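Local coordinates for protein SusD homolog (Bacteroides thetaiotaomicron, PDB 3SGH) that probably binds glycans at the cell surface as a SusD-like outer-membrane lipoprotein and helps pass them to a partner transporter, at residues Ser18-Thr23 with Tyr85-Leu90; Asn26-Pro31 with Ala105-Val110; Ala241-Ser244 with Glu248-Ala251; Ala319-Phe324 with Ile416-Asp421; Thr342-Gly347 with Glu408-Gln413. All blocks are in the same frame, centred on the assembly; numbering follows the deposited sequence.

Contact 1: Ser18-Thr23 with Tyr85-Leu90; sequences SNLLST and YPSFFL
Leu-20 sets a branch methyl, CD1, against CB of Leu-90 at 3.8 Å, and the two side chains cross at about a right angle. The other methyl of Leu-20, CD2, is 4.1 Å from CD1 of Leu-90 and equally close to OG of Ser-87, so the leucine spans one turn of the facing helix. Beneath it the backbones come close. The CA atoms of Leu-20 and Ser-87 are 5.8 Å apart, and CB of Ser-87 packs against the carbonyl O of Leu-20 at 3.8 Å. The small serine probably helps the backbones come this near. With CG of Leu-20 anti to its own carbonyl carbon (chi1 -63°), both methyls are carried onto the Ser-87 and Leu-90 side. Ser-87 opens its helix just after the cis peptide bond that precedes Pro-86, and the carbonyl O of Pro-86 accepts the bond from Leu-90 N that closes the first turn. Farther in, Leu-21 and Phe-88 turn to the inner side and both pack on Ala-105 of helix 100-120. The whole is a thin, mainly apolar helix-helix contact at the surface of the alpha-helical SusD fold, between helices 17-24 and 87-95.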
# COMPACT_ATOMS: atom_id res chain seq x y z
N SER A 18 -24.29 -4.42 11.86
CA SER A 18 -23.69 -4.78 10.56
C SER A 18 -23.71 -3.60 9.55
O SER A 18 -22.82 -3.46 8.71
CB SER A 18 -24.40 -5.98 9.93
OG SER A 18 -25.71 -5.61 9.54
N ASN A 19 -24.72 -2.74 9.64
CA ASN A 19 -24.78 -1.58 8.76
C ASN A 19 -23.70 -0.53 9.05
O ASN A 19 -23.28 0.19 8.13
CB ASN A 19 -26.18 -0.95 8.80
CG ASN A 19 -27.28 -1.87 8.24
OD1 ASN A 19 -27.14 -3.12 8.15
ND2 ASN A 19 -28.41 -1.27 7.90
N LEU A 20 -23.20 -0.46 10.29
CA LEU A 20 -22.10 0.48 10.59
C LEU A 20 -20.78 -0.01 9.96
O LEU A 20 -19.88 0.79 9.74
CB LEU A 20 -21.91 0.66 12.09
CG LEU A 20 -23.14 1.28 12.79
CD1 LEU A 20 -23.17 0.81 14.23
CD2 LEU A 20 -23.10 2.79 12.61
N LEU A 21 -20.67 -1.31 9.67
CA LEU A 21 -19.47 -1.83 9.00
C LEU A 21 -19.32 -1.22 7.63
O LEU A 21 -18.21 -1.01 7.19
CB LEU A 21 -19.52 -3.34 8.83
CG LEU A 21 -19.31 -4.28 9.99
CD1 LEU A 21 -19.46 -5.68 9.40
CD2 LEU A 21 -17.94 -4.08 10.65
N SER A 22 -20.42 -0.92 6.95
CA SER A 22 -20.31 -0.48 5.54
C SER A 22 -19.47 0.77 5.39
O SER A 22 -18.68 0.86 4.43
CB SER A 22 -21.70 -0.23 4.91
OG SER A 22 -22.41 -1.46 4.89
N THR A 23 -19.61 1.76 6.26
CA THR A 23 -18.76 2.94 6.19
C THR A 23 -17.32 2.60 6.48
O THR A 23 -16.41 3.08 5.80
CB THR A 23 -19.15 3.98 7.23
OG1 THR A 23 -20.57 3.94 7.44
CG2 THR A 23 -18.68 5.36 6.78
N TYR A 85 -14.02 5.72 12.95
CA TYR A 85 -14.68 6.21 14.19
C TYR A 85 -15.75 7.22 13.85
O TYR A 85 -15.54 8.02 12.94
CB TYR A 85 -13.65 6.84 15.11
CG TYR A 85 -12.47 5.98 15.45
CD1 TYR A 85 -12.56 4.98 16.42
CD2 TYR A 85 -11.24 6.20 14.85
CE1 TYR A 85 -11.45 4.20 16.74
CE2 TYR A 85 -10.12 5.41 15.20
CZ TYR A 85 -10.25 4.43 16.13
OH TYR A 85 -9.16 3.65 16.41
N PRO A 86 -16.89 7.23 14.60
CA PRO A 86 -17.18 6.43 15.80
C PRO A 86 -17.72 5.02 15.55
O PRO A 86 -18.04 4.32 16.49
CB PRO A 86 -18.22 7.29 16.55
CG PRO A 86 -18.98 7.97 15.47
CD PRO A 86 -17.92 8.30 14.41
N SER A 87 -17.82 4.59 14.30
CA SER A 87 -18.48 3.32 14.04
C SER A 87 -17.86 2.16 14.80
O SER A 87 -18.60 1.30 15.25
CB SER A 87 -18.52 3.00 12.55
OG SER A 87 -19.28 4.00 11.89
N PHE A 88 -16.53 2.14 14.95
CA PHE A 88 -15.90 1.05 15.68
C PHE A 88 -16.50 0.89 17.09
O PHE A 88 -16.83 -0.23 17.55
CB PHE A 88 -14.37 1.21 15.84
CG PHE A 88 -13.81 0.14 16.67
CD1 PHE A 88 -13.74 -1.13 16.17
CD2 PHE A 88 -13.47 0.36 18.00
CE1 PHE A 88 -13.30 -2.17 16.96
CE2 PHE A 88 -13.04 -0.66 18.79
CZ PHE A 88 -12.96 -1.94 18.27
N PHE A 89 -16.63 2.01 17.80
CA PHE A 89 -17.13 1.95 19.18
C PHE A 89 -18.61 1.67 19.25
O PHE A 89 -19.07 0.97 20.15
CB PHE A 89 -16.80 3.22 19.96
CG PHE A 89 -15.33 3.39 20.20
CD1 PHE A 89 -14.63 2.44 20.91
CD2 PHE A 89 -14.65 4.47 19.70
CE1 PHE A 89 -13.26 2.57 21.14
CE2 PHE A 89 -13.28 4.61 19.94
CZ PHE A 89 -12.60 3.67 20.64
N LEU A 90 -19.35 2.19 18.29
CA LEU A 90 -20.76 1.86 18.19
C LEU A 90 -20.97 0.36 17.96
O LEU A 90 -21.87 -0.24 18.58
CB LEU A 90 -21.40 2.68 17.06
CG LEU A 90 -21.53 4.18 17.31
CD1 LEU A 90 -22.00 4.87 16.01
CD2 LEU A 90 -22.50 4.53 18.43

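Contact 2: Asn26-Pro31 with Ala105-Val110; sequences NVYACP and AQLTRV
This contact belongs to the buried helical core of the SusD-like fold, where the short, weakly bonded helix 26-29 meets the long helix 100-120. Tyr-28 reaches across and Thr-108 receives it: the phenol OH donates to OG1 of Thr-108 over 2.8 Å. That threonine oxygen is itself hydrogen-bonded to the carbonyl O of Met-104, one turn back in its helix, so the hydroxyl links the tyrosine to the helix backbone. The side chains of Tyr-28 and Thr-108 cross at about a right angle, and the methyl CG2 of Thr-108 touches the ring at CE2, 3.8 Å away. Leu-107 adds an apolar neighbour to the phenol, its CG being 3.6 Å from OH of Tyr-28. Val-27 packs beside the tyrosine: its CG2, set between its own backbone N and carbonyl carbon, meets CG2 of Thr-108 at 3.7 Å. OG1 of Thr-108 lies anti to the carbonyl carbon (chi1 -53°), which leaves the methyl for Val-27 and the hydroxyl for the phenol. A phenylalanine in place of Tyr-28 would probably keep much of the ring packing but leave OG1 of Thr-108 without its donor from across the contact. The Tyr-28 ring also meets Phe-176 edge-to-face and touches Val-316 of strand 314-317. Around these residues, Val-27 leans on Tyr-83 and Ile-84 of helix 75-84, while Leu-107 packs between helix 140-162, through Leu-151, and helix 181-198, through Trp-184, Ala-188 and Leu-191.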
# COMPACT_ATOMS: atom_id res chain seq x y z
N ASN A 26 -14.79 1.38 3.81
CA ASN A 26 -14.10 2.25 2.85
C ASN A 26 -12.58 2.33 3.06
O ASN A 26 -11.86 2.69 2.14
CB ASN A 26 -14.70 3.64 2.90
CG ASN A 26 -16.06 3.68 2.20
OD1 ASN A 26 -16.10 3.66 0.97
ND2 ASN A 26 -17.14 3.63 2.98
N VAL A 27 -12.06 1.96 4.24
CA VAL A 27 -10.61 1.93 4.39
C VAL A 27 -9.89 0.90 3.53
O VAL A 27 -8.70 1.04 3.31
CB VAL A 27 -10.13 1.77 5.83
CG1 VAL A 27 -10.69 2.93 6.72
CG2 VAL A 27 -10.44 0.37 6.40
N TYR A 28 -10.57 -0.15 3.08
CA TYR A 28 -9.88 -1.22 2.38
C TYR A 28 -9.36 -0.80 1.01
O TYR A 28 -8.24 -1.12 0.65
CB TYR A 28 -10.80 -2.42 2.22
CG TYR A 28 -11.04 -3.17 3.52
CD1 TYR A 28 -9.99 -3.75 4.21
CD2 TYR A 28 -12.32 -3.39 4.01
CE1 TYR A 28 -10.17 -4.47 5.39
CE2 TYR A 28 -12.50 -4.11 5.20
CZ TYR A 28 -11.41 -4.65 5.88
OH TYR A 28 -11.55 -5.38 7.06
N ALA A 29 -10.16 -0.04 0.29
CA ALA A 29 -9.80 0.35 -1.07
C ALA A 29 -9.96 1.84 -1.36
O ALA A 29 -9.44 2.29 -2.38
CB ALA A 29 -10.62 -0.44 -2.08
N CYS A 30 -10.69 2.58 -0.51
CA CYS A 30 -11.00 4.02 -0.75
C CYS A 30 -11.58 4.30 -2.15
O CYS A 30 -10.97 5.03 -2.94
CB CYS A 30 -9.75 4.86 -0.54
SG CYS A 30 -9.31 4.94 1.25
N PRO A 31 -12.76 3.74 -2.45
CA PRO A 31 -13.39 3.99 -3.76
C PRO A 31 -13.95 5.40 -4.04
O PRO A 31 -14.02 5.81 -5.21
CB PRO A 31 -14.50 2.96 -3.81
CG PRO A 31 -14.86 2.73 -2.37
CD PRO A 31 -13.56 2.80 -1.63
N ALA A 105 -15.34 -5.54 12.69
CA ALA A 105 -15.05 -4.15 13.08
C ALA A 105 -13.60 -4.03 13.56
O ALA A 105 -12.91 -3.10 13.20
CB ALA A 105 -16.05 -3.68 14.15
N GLN A 106 -13.13 -5.03 14.28
CA GLN A 106 -11.74 -5.08 14.73
C GLN A 106 -10.77 -5.19 13.56
O GLN A 106 -9.77 -4.46 13.50
CB GLN A 106 -11.55 -6.30 15.62
CG GLN A 106 -12.06 -6.12 17.01
CD GLN A 106 -11.56 -7.21 17.94
OE1 GLN A 106 -11.74 -8.39 17.67
NE2 GLN A 106 -10.90 -6.81 19.00
N LEU A 107 -11.05 -6.12 12.67
CA LEU A 107 -10.21 -6.30 11.46
C LEU A 107 -10.13 -5.02 10.61
O LEU A 107 -9.08 -4.63 10.13
CB LEU A 107 -10.72 -7.46 10.65
CG LEU A 107 -10.02 -7.73 9.31
CD1 LEU A 107 -8.54 -8.08 9.51
CD2 LEU A 107 -10.80 -8.89 8.59
N THR A 108 -11.26 -4.38 10.43
CA THR A 108 -11.36 -3.20 9.61
C THR A 108 -10.63 -2.00 10.24
O THR A 108 -9.92 -1.26 9.53
CB THR A 108 -12.83 -2.89 9.23
OG1 THR A 108 -13.44 -4.06 8.64
CG2 THR A 108 -12.89 -1.75 8.21
N ARG A 109 -10.79 -1.83 11.55
CA ARG A 109 -10.02 -0.85 12.32
C ARG A 109 -8.54 -1.09 12.21
O ARG A 109 -7.80 -0.19 11.92
CB ARG A 109 -10.42 -0.90 13.78
CG ARG A 109 -9.79 0.16 14.68
CD ARG A 109 -10.23 -0.06 16.06
NE ARG A 109 -9.63 0.91 16.98
CZ ARG A 109 -9.39 0.70 18.26
NH1 ARG A 109 -9.58 -0.51 18.82
NH2 ARG A 109 -8.89 1.70 18.97
N VAL A 110 -8.11 -2.34 12.44
CA VAL A 110 -6.70 -2.66 12.29
C VAL A 110 -6.25 -2.31 10.85
O VAL A 110 -5.18 -1.75 10.69
CB VAL A 110 -6.36 -4.12 12.64
CG1 VAL A 110 -4.91 -4.49 12.13
CG2 VAL A 110 -6.53 -4.42 14.19

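Contact 3: Ala241-Ser244 with Glu248-Ala251; sequences AIVS and EVRA
The guanidinium of Arg-250 turns its edge to Ser-244, with the carbonyl O and CA of that serine both near its plane. NH1 donates to the Ser-244 O over 2.9 Å, and the bond is nearly straight at 176°. It arrives in the carbonyl plane, on a lone pair, while the oxygen sits almost exactly in the guanidinium plane. NH1 also turns back on its own strand, to the Val-249 O at 2.9 Å; this second bond is more bent, and the oxygen is tilted 16° from the guanidinium plane. A bend at chi2 (-70°) folds the arginine back so that one nitrogen serves both carbonyls. NH2 is held in turn by the Ala-299 carbonyl, so several bonds fix the group's rotation. Beside the arginine, a water links the side chain of Ser-244 to the strand: it lies 2.8 Å from OG of Ser-244 and donates to the O of Val-249. The backbone supplies a further tie, Glu-248 N to Val-243 O at 2.9 Å, across the short turn. Below these polar links, CG1 of Val-243 meets CG1 of Val-249 at 3.7 Å, the two side chains crossing at about a right angle. The contact thus folds the end of helix 239-245 back against strand 249-251. That strand pairs antiparallel with 50-52, while on the helix side Val-243 touches Gln-37 of helix 33-40, whose amide is also bonded to OE1 of Glu-248.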
# COMPACT_ATOMS: atom_id res chain seq x y z
N ALA A 241 -11.17 6.19 -11.96
CA ALA A 241 -11.67 6.65 -13.26
C ALA A 241 -12.04 8.15 -13.17
O ALA A 241 -11.82 8.91 -14.12
CB ALA A 241 -12.82 5.82 -13.71
N ILE A 242 -12.58 8.56 -12.02
CA ILE A 242 -12.92 9.96 -11.81
C ILE A 242 -11.61 10.81 -11.75
O ILE A 242 -11.49 11.78 -12.49
CB ILE A 242 -13.82 10.16 -10.56
CG1 ILE A 242 -15.17 9.41 -10.76
CG2 ILE A 242 -14.05 11.72 -10.32
CD1 ILE A 242 -15.99 9.17 -9.45
N VAL A 243 -10.68 10.47 -10.86
CA VAL A 243 -9.42 11.21 -10.72
C VAL A 243 -8.68 11.26 -12.07
O VAL A 243 -8.21 12.31 -12.52
CB VAL A 243 -8.58 10.66 -9.58
CG1 VAL A 243 -7.27 11.46 -9.40
CG2 VAL A 243 -9.41 10.69 -8.27
N SER A 244 -8.68 10.13 -12.77
CA SER A 244 -7.95 10.01 -14.02
C SER A 244 -8.59 10.87 -15.13
O SER A 244 -7.90 11.36 -16.04
CB SER A 244 -7.89 8.55 -14.46
OG SER A 244 -7.25 8.34 -15.71
N GLU A 248 -5.89 14.01 -13.04
CA GLU A 248 -4.90 14.30 -12.02
C GLU A 248 -4.06 13.09 -11.60
O GLU A 248 -3.26 13.22 -10.69
CB GLU A 248 -5.55 15.01 -10.81
CG GLU A 248 -6.05 16.43 -11.17
CD GLU A 248 -6.59 17.23 -10.00
OE1 GLU A 248 -6.45 16.80 -8.83
OE2 GLU A 248 -7.14 18.32 -10.30
N VAL A 249 -4.22 11.95 -12.28
CA VAL A 249 -3.37 10.79 -12.06
C VAL A 249 -3.08 10.06 -13.35
O VAL A 249 -3.95 9.94 -14.21
CB VAL A 249 -3.97 9.85 -10.95
CG1 VAL A 249 -5.24 9.13 -11.48
CG2 VAL A 249 -2.90 8.88 -10.40
N ARG A 250 -1.81 9.64 -13.50
CA ARG A 250 -1.36 8.86 -14.63
C ARG A 250 -0.42 7.76 -14.14
O ARG A 250 -0.08 7.70 -12.97
CB ARG A 250 -0.68 9.74 -15.69
CG ARG A 250 -1.60 10.67 -16.49
CD ARG A 250 -2.48 9.92 -17.43
NE ARG A 250 -3.42 10.71 -18.20
CZ ARG A 250 -4.70 10.98 -17.87
NH1 ARG A 250 -5.20 10.62 -16.70
NH2 ARG A 250 -5.46 11.66 -18.70
N ALA A 251 -0.01 6.87 -15.02
CA ALA A 251 0.97 5.85 -14.69
C ALA A 251 2.31 6.54 -14.35
O ALA A 251 2.70 7.53 -14.95
CB ALA A 251 1.12 4.88 -15.87
O HOH W 1 -4.73 7.32 -15.26

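Contact 4: Ala319-Phe324 with Ile416-Asp421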
# COMPACT_ATOMS: atom_id res chain seq x y z
N ALA A 319 -3.87 -12.39 -3.78
CA ALA A 319 -3.30 -13.65 -3.34
C ALA A 319 -1.77 -13.68 -3.56
O ALA A 319 -1.03 -14.26 -2.75
CB ALA A 319 -3.99 -14.85 -4.02
N ALA A 320 -1.31 -13.03 -4.65
CA ALA A 320 0.13 -12.96 -4.94
C ALA A 320 0.94 -12.39 -3.77
O ALA A 320 2.07 -12.83 -3.53
CB ALA A 320 0.39 -12.13 -6.25
N GLU A 321 0.38 -11.43 -3.03
CA GLU A 321 1.11 -10.79 -1.93
C GLU A 321 1.46 -11.82 -0.86
O GLU A 321 2.56 -11.76 -0.30
CB GLU A 321 0.30 -9.65 -1.30
CG GLU A 321 1.13 -8.85 -0.32
CD GLU A 321 0.40 -7.69 0.36
OE1 GLU A 321 -0.73 -7.36 -0.06
OE2 GLU A 321 1.01 -7.07 1.27
N ALA A 322 0.54 -12.76 -0.58
CA ALA A 322 0.82 -13.81 0.43
C ALA A 322 2.00 -14.69 0.03
O ALA A 322 2.78 -15.15 0.92
CB ALA A 322 -0.42 -14.67 0.72
N ALA A 323 2.13 -14.95 -1.26
CA ALA A 323 3.25 -15.77 -1.75
C ALA A 323 4.55 -14.98 -1.59
O ALA A 323 5.55 -15.49 -1.09
CB ALA A 323 3.02 -16.17 -3.17
N PHE A 324 4.55 -13.70 -1.99
CA PHE A 324 5.78 -12.90 -1.90
C PHE A 324 6.19 -12.59 -0.47
O PHE A 324 7.37 -12.49 -0.20
CB PHE A 324 5.70 -11.59 -2.72
CG PHE A 324 5.72 -11.80 -4.21
CD1 PHE A 324 6.87 -12.26 -4.86
CD2 PHE A 324 4.60 -11.53 -4.95
CE1 PHE A 324 6.86 -12.45 -6.22
CE2 PHE A 324 4.57 -11.70 -6.33
CZ PHE A 324 5.70 -12.16 -6.97
N ILE A 416 5.65 -5.23 -8.50
CA ILE A 416 4.96 -5.24 -9.78
C ILE A 416 3.61 -5.93 -9.63
O ILE A 416 2.61 -5.44 -10.13
CB ILE A 416 5.78 -5.98 -10.87
CG1 ILE A 416 7.00 -5.15 -11.18
CG2 ILE A 416 4.96 -6.17 -12.17
CD1 ILE A 416 8.07 -5.92 -12.07
N ALA A 417 3.57 -7.00 -8.85
CA ALA A 417 2.35 -7.79 -8.65
C ALA A 417 1.26 -7.03 -7.87
O ALA A 417 0.06 -7.13 -8.21
CB ALA A 417 2.65 -9.11 -7.95
N CYS A 418 1.65 -6.32 -6.80
CA CYS A 418 0.68 -5.66 -5.93
C CYS A 418 0.39 -4.31 -6.54
O CYS A 418 0.99 -3.32 -6.17
CB CYS A 418 1.25 -5.54 -4.52
SG CYS A 418 1.49 -7.22 -3.77
N TYR A 419 -0.51 -4.30 -7.53
CA TYR A 419 -0.78 -3.11 -8.33
C TYR A 419 -2.26 -2.98 -8.62
O TYR A 419 -2.92 -4.00 -9.00
CB TYR A 419 -0.00 -3.14 -9.68
CG TYR A 419 -0.52 -2.13 -10.69
CD1 TYR A 419 -0.03 -0.82 -10.70
CD2 TYR A 419 -1.48 -2.48 -11.64
CE1 TYR A 419 -0.51 0.11 -11.55
CE2 TYR A 419 -1.97 -1.54 -12.52
CZ TYR A 419 -1.47 -0.26 -12.47
OH TYR A 419 -1.94 0.68 -13.32
N PRO A 420 -2.81 -1.75 -8.51
CA PRO A 420 -2.27 -0.54 -7.90
C PRO A 420 -2.38 -0.62 -6.37
O PRO A 420 -3.45 -0.96 -5.86
CB PRO A 420 -3.17 0.60 -8.44
CG PRO A 420 -4.29 -0.07 -9.11
CD PRO A 420 -4.18 -1.53 -8.99
N ASP A 421 -1.28 -0.38 -5.67
CA ASP A 421 -1.25 -0.47 -4.21
C ASP A 421 -0.52 0.79 -3.75
O ASP A 421 0.64 0.98 -4.12
CB ASP A 421 -0.52 -1.71 -3.76
CG ASP A 421 -0.50 -1.87 -2.24
OD1 ASP A 421 -0.18 -0.90 -1.52
OD2 ASP A 421 -0.80 -3.00 -1.82
O HOH W 2 0.75 -4.13 0.41
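CG of Phe-324 is anti to the carbonyl carbon (chi1 -71°), which lays the ring beside Ala-417, whereas Glu-321 has CG anti to the backbone N (chi1 -171°) and runs out extended past Cys-418. At the first of these meetings CE2 of Phe-324 lies 3.6 Å from CB of Ala-417, the methyl standing obliquely to the ring. The same methyl reaches CB of Ala-320 at 4.1 Å, so Ala-417 fits between an alanine and a phenylalanine one turn apart on the facing helix. Next along the contact, SG of Cys-418 rests against the aliphatic part of Glu-321, 3.7 Å from its CB. Cys-418 is the centre of an inverse gamma turn, where the chain leaves helix 403-417 and swings away. Beyond the sulfur the contact becomes polar. One water donates to OE2 of Glu-321 and, at 2.9 Å, to OD2 of Asp-421, bridging two carboxylates that would otherwise probably repel each other. OE2 of Glu-321 also forms a salt bridge with Arg-194, and OD1 of Asp-421 accepts from the backbone N atoms of Met-423 and Asn-424, capping helix 424-432. Helix 340-354 flanks the apolar end: Ala-320 packs on its Leu-350, Phe-324 on its Val-348 and Ala-417 on its Ser-351.

Contact 5: Thr342-Gly347 with Glu408-Gln413; sequences TFYEKG and ERVLTQ
The short segments 342-347 and 408-413 run nearly parallel, their axes 10.4 Å apart and crossing at 21°, as expected in the alpha-alpha superhelix of this SusD-like protein; Tyr-344 and Val-410 are the nearest backbone pair. Tyr-344 fills the space between them. Its CG is anti to the backbone N (chi1 175°), which sends the ring across to the other helix. There the phenol OH sits between two methylenes, CG of Arg-409 and CG of Gln-413, each 3.3 Å away. Nearer the ring's root, CD1 is 4.1 Å from CG2 of Val-410. Arg-409 packs through its aliphatic chain, CG and then CD lying by the phenol; its guanidinium plane stands 86° from the ring, with the phenol OH near that plane at its edge. NE of Arg-409 bonds to the carbonyl O of Thr-394. OH of Tyr-344 is hydrogen-bonded to the carbonyl O of Ile-395, and the Gln-413 amide to Tyr-363 and Arg-266. Cutting Tyr-344 back to an alanine is likely to open a gap between the helices and leave the Ile-395 carbonyl without its phenol partner. The loop carrying Trp-397 borders the tyrosine, Arg-409 and Val-410, while Phe-343 packs on helix 319-331, and Leu-411 on that helix and on helix 424-432.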
# COMPACT_ATOMS: atom_id res chain seq x y z
N THR A 342 10.14 -21.27 -4.47
CA THR A 342 8.82 -21.81 -4.68
C THR A 342 7.78 -20.69 -4.51
O THR A 342 6.91 -20.49 -5.38
CB THR A 342 8.51 -22.97 -3.66
OG1 THR A 342 9.43 -24.06 -3.89
CG2 THR A 342 7.02 -23.43 -3.83
N PHE A 343 7.94 -19.89 -3.48
CA PHE A 343 7.01 -18.80 -3.24
C PHE A 343 7.15 -17.65 -4.25
O PHE A 343 6.13 -17.08 -4.68
CB PHE A 343 7.07 -18.29 -1.80
CG PHE A 343 6.49 -19.25 -0.80
CD1 PHE A 343 5.17 -19.68 -0.90
CD2 PHE A 343 7.25 -19.70 0.28
CE1 PHE A 343 4.63 -20.57 0.04
CE2 PHE A 343 6.71 -20.57 1.23
CZ PHE A 343 5.39 -21.01 1.10
N TYR A 344 8.39 -17.36 -4.66
CA TYR A 344 8.62 -16.37 -5.72
C TYR A 344 7.89 -16.73 -7.01
O TYR A 344 7.12 -15.90 -7.57
CB TYR A 344 10.12 -16.23 -5.95
CG TYR A 344 10.52 -15.33 -7.08
CD1 TYR A 344 10.51 -13.95 -6.93
CD2 TYR A 344 10.98 -15.87 -8.29
CE1 TYR A 344 10.93 -13.13 -7.94
CE2 TYR A 344 11.39 -15.03 -9.32
CZ TYR A 344 11.37 -13.67 -9.14
OH TYR A 344 11.78 -12.82 -10.15
N GLU A 345 8.13 -17.94 -7.51
CA GLU A 345 7.49 -18.37 -8.74
C GLU A 345 5.98 -18.44 -8.59
O GLU A 345 5.26 -18.07 -9.53
CB GLU A 345 8.07 -19.69 -9.23
CG GLU A 345 9.56 -19.55 -9.60
CD GLU A 345 10.10 -20.63 -10.50
OE1 GLU A 345 9.68 -21.81 -10.33
OE2 GLU A 345 10.97 -20.28 -11.35
N LYS A 346 5.52 -18.86 -7.41
CA LYS A 346 4.07 -18.93 -7.14
C LYS A 346 3.48 -17.53 -7.24
O LYS A 346 2.42 -17.33 -7.87
CB LYS A 346 3.82 -19.55 -5.74
CG LYS A 346 2.37 -19.72 -5.42
CD LYS A 346 2.16 -20.13 -3.94
CE LYS A 346 0.72 -19.92 -3.54
NZ LYS A 346 -0.19 -20.93 -4.12
N GLY A 347 4.14 -16.56 -6.62
CA GLY A 347 3.70 -15.17 -6.62
C GLY A 347 3.59 -14.59 -8.03
O GLY A 347 2.59 -13.92 -8.37
N GLU A 408 16.05 -8.27 -3.45
CA GLU A 408 15.61 -7.28 -4.43
C GLU A 408 14.73 -7.95 -5.50
O GLU A 408 13.73 -7.38 -5.92
CB GLU A 408 16.79 -6.58 -5.09
CG GLU A 408 16.33 -5.51 -6.08
CD GLU A 408 17.41 -4.67 -6.71
OE1 GLU A 408 18.63 -4.95 -6.53
OE2 GLU A 408 17.01 -3.67 -7.39
N ARG A 409 15.09 -9.17 -5.87
CA ARG A 409 14.31 -9.93 -6.82
C ARG A 409 12.89 -10.18 -6.30
O ARG A 409 11.90 -9.88 -6.99
CB ARG A 409 15.01 -11.25 -7.12
CG ARG A 409 14.28 -12.10 -8.14
CD ARG A 409 15.17 -13.20 -8.69
NE ARG A 409 16.16 -12.66 -9.62
CZ ARG A 409 17.48 -12.60 -9.45
NH1 ARG A 409 18.09 -13.13 -8.39
NH2 ARG A 409 18.21 -12.05 -10.41
N VAL A 410 12.80 -10.73 -5.08
CA VAL A 410 11.50 -10.94 -4.45
C VAL A 410 10.66 -9.63 -4.38
O VAL A 410 9.50 -9.58 -4.79
CB VAL A 410 11.66 -11.61 -3.09
CG1 VAL A 410 10.40 -11.56 -2.23
CG2 VAL A 410 12.17 -13.07 -3.28
N LEU A 411 11.23 -8.58 -3.79
CA LEU A 411 10.49 -7.35 -3.59
C LEU A 411 10.18 -6.57 -4.86
O LEU A 411 9.14 -5.90 -4.93
CB LEU A 411 11.22 -6.46 -2.58
CG LEU A 411 11.32 -7.12 -1.23
CD1 LEU A 411 11.97 -6.15 -0.24
CD2 LEU A 411 9.95 -7.57 -0.75
N THR A 412 11.01 -6.68 -5.88
CA THR A 412 10.68 -6.08 -7.19
C THR A 412 9.46 -6.75 -7.85
O THR A 412 8.53 -6.05 -8.32
CB THR A 412 11.90 -6.07 -8.13
OG1 THR A 412 12.96 -5.35 -7.49
CG2 THR A 412 11.57 -5.38 -9.49
N GLN A 413 9.46 -8.09 -7.96
CA GLN A 413 8.28 -8.79 -8.51
C GLN A 413 7.06 -8.61 -7.59
O GLN A 413 5.94 -8.49 -8.06
CB GLN A 413 8.57 -10.25 -8.80
CG GLN A 413 9.50 -10.43 -9.96
CD GLN A 413 8.87 -10.00 -11.30
OE1 GLN A 413 7.69 -10.12 -11.47
NE2 GLN A 413 9.67 -9.47 -12.20

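The five contacts follow the chain in two groups with contact 3 between them. Contacts 1 and 2, centres 10 Å apart, alternate along the chain: helices 17-24 and 26-29 are consecutive, as are 87-95 and 100-120, and the pairs touch through Tyr-85 and Phe-88 against Arg-109. Contacts 4 and 5 are likewise 10 Å apart and share helix 403-417; contact 5 is nested in the loop that contact 4 closes, and Phe-324 and Ala-320 meet Gly-347. Contact 3 is local, about 6 Å at nearest atoms from both contacts 2 and 4. Contacts 1 and 5 lie 37 Å apart, on opposite sides of the centre. Contacts 1, 2, 4 and 5 each join regions some 60 to 90 residues apart, tying the chain into one largely helical body.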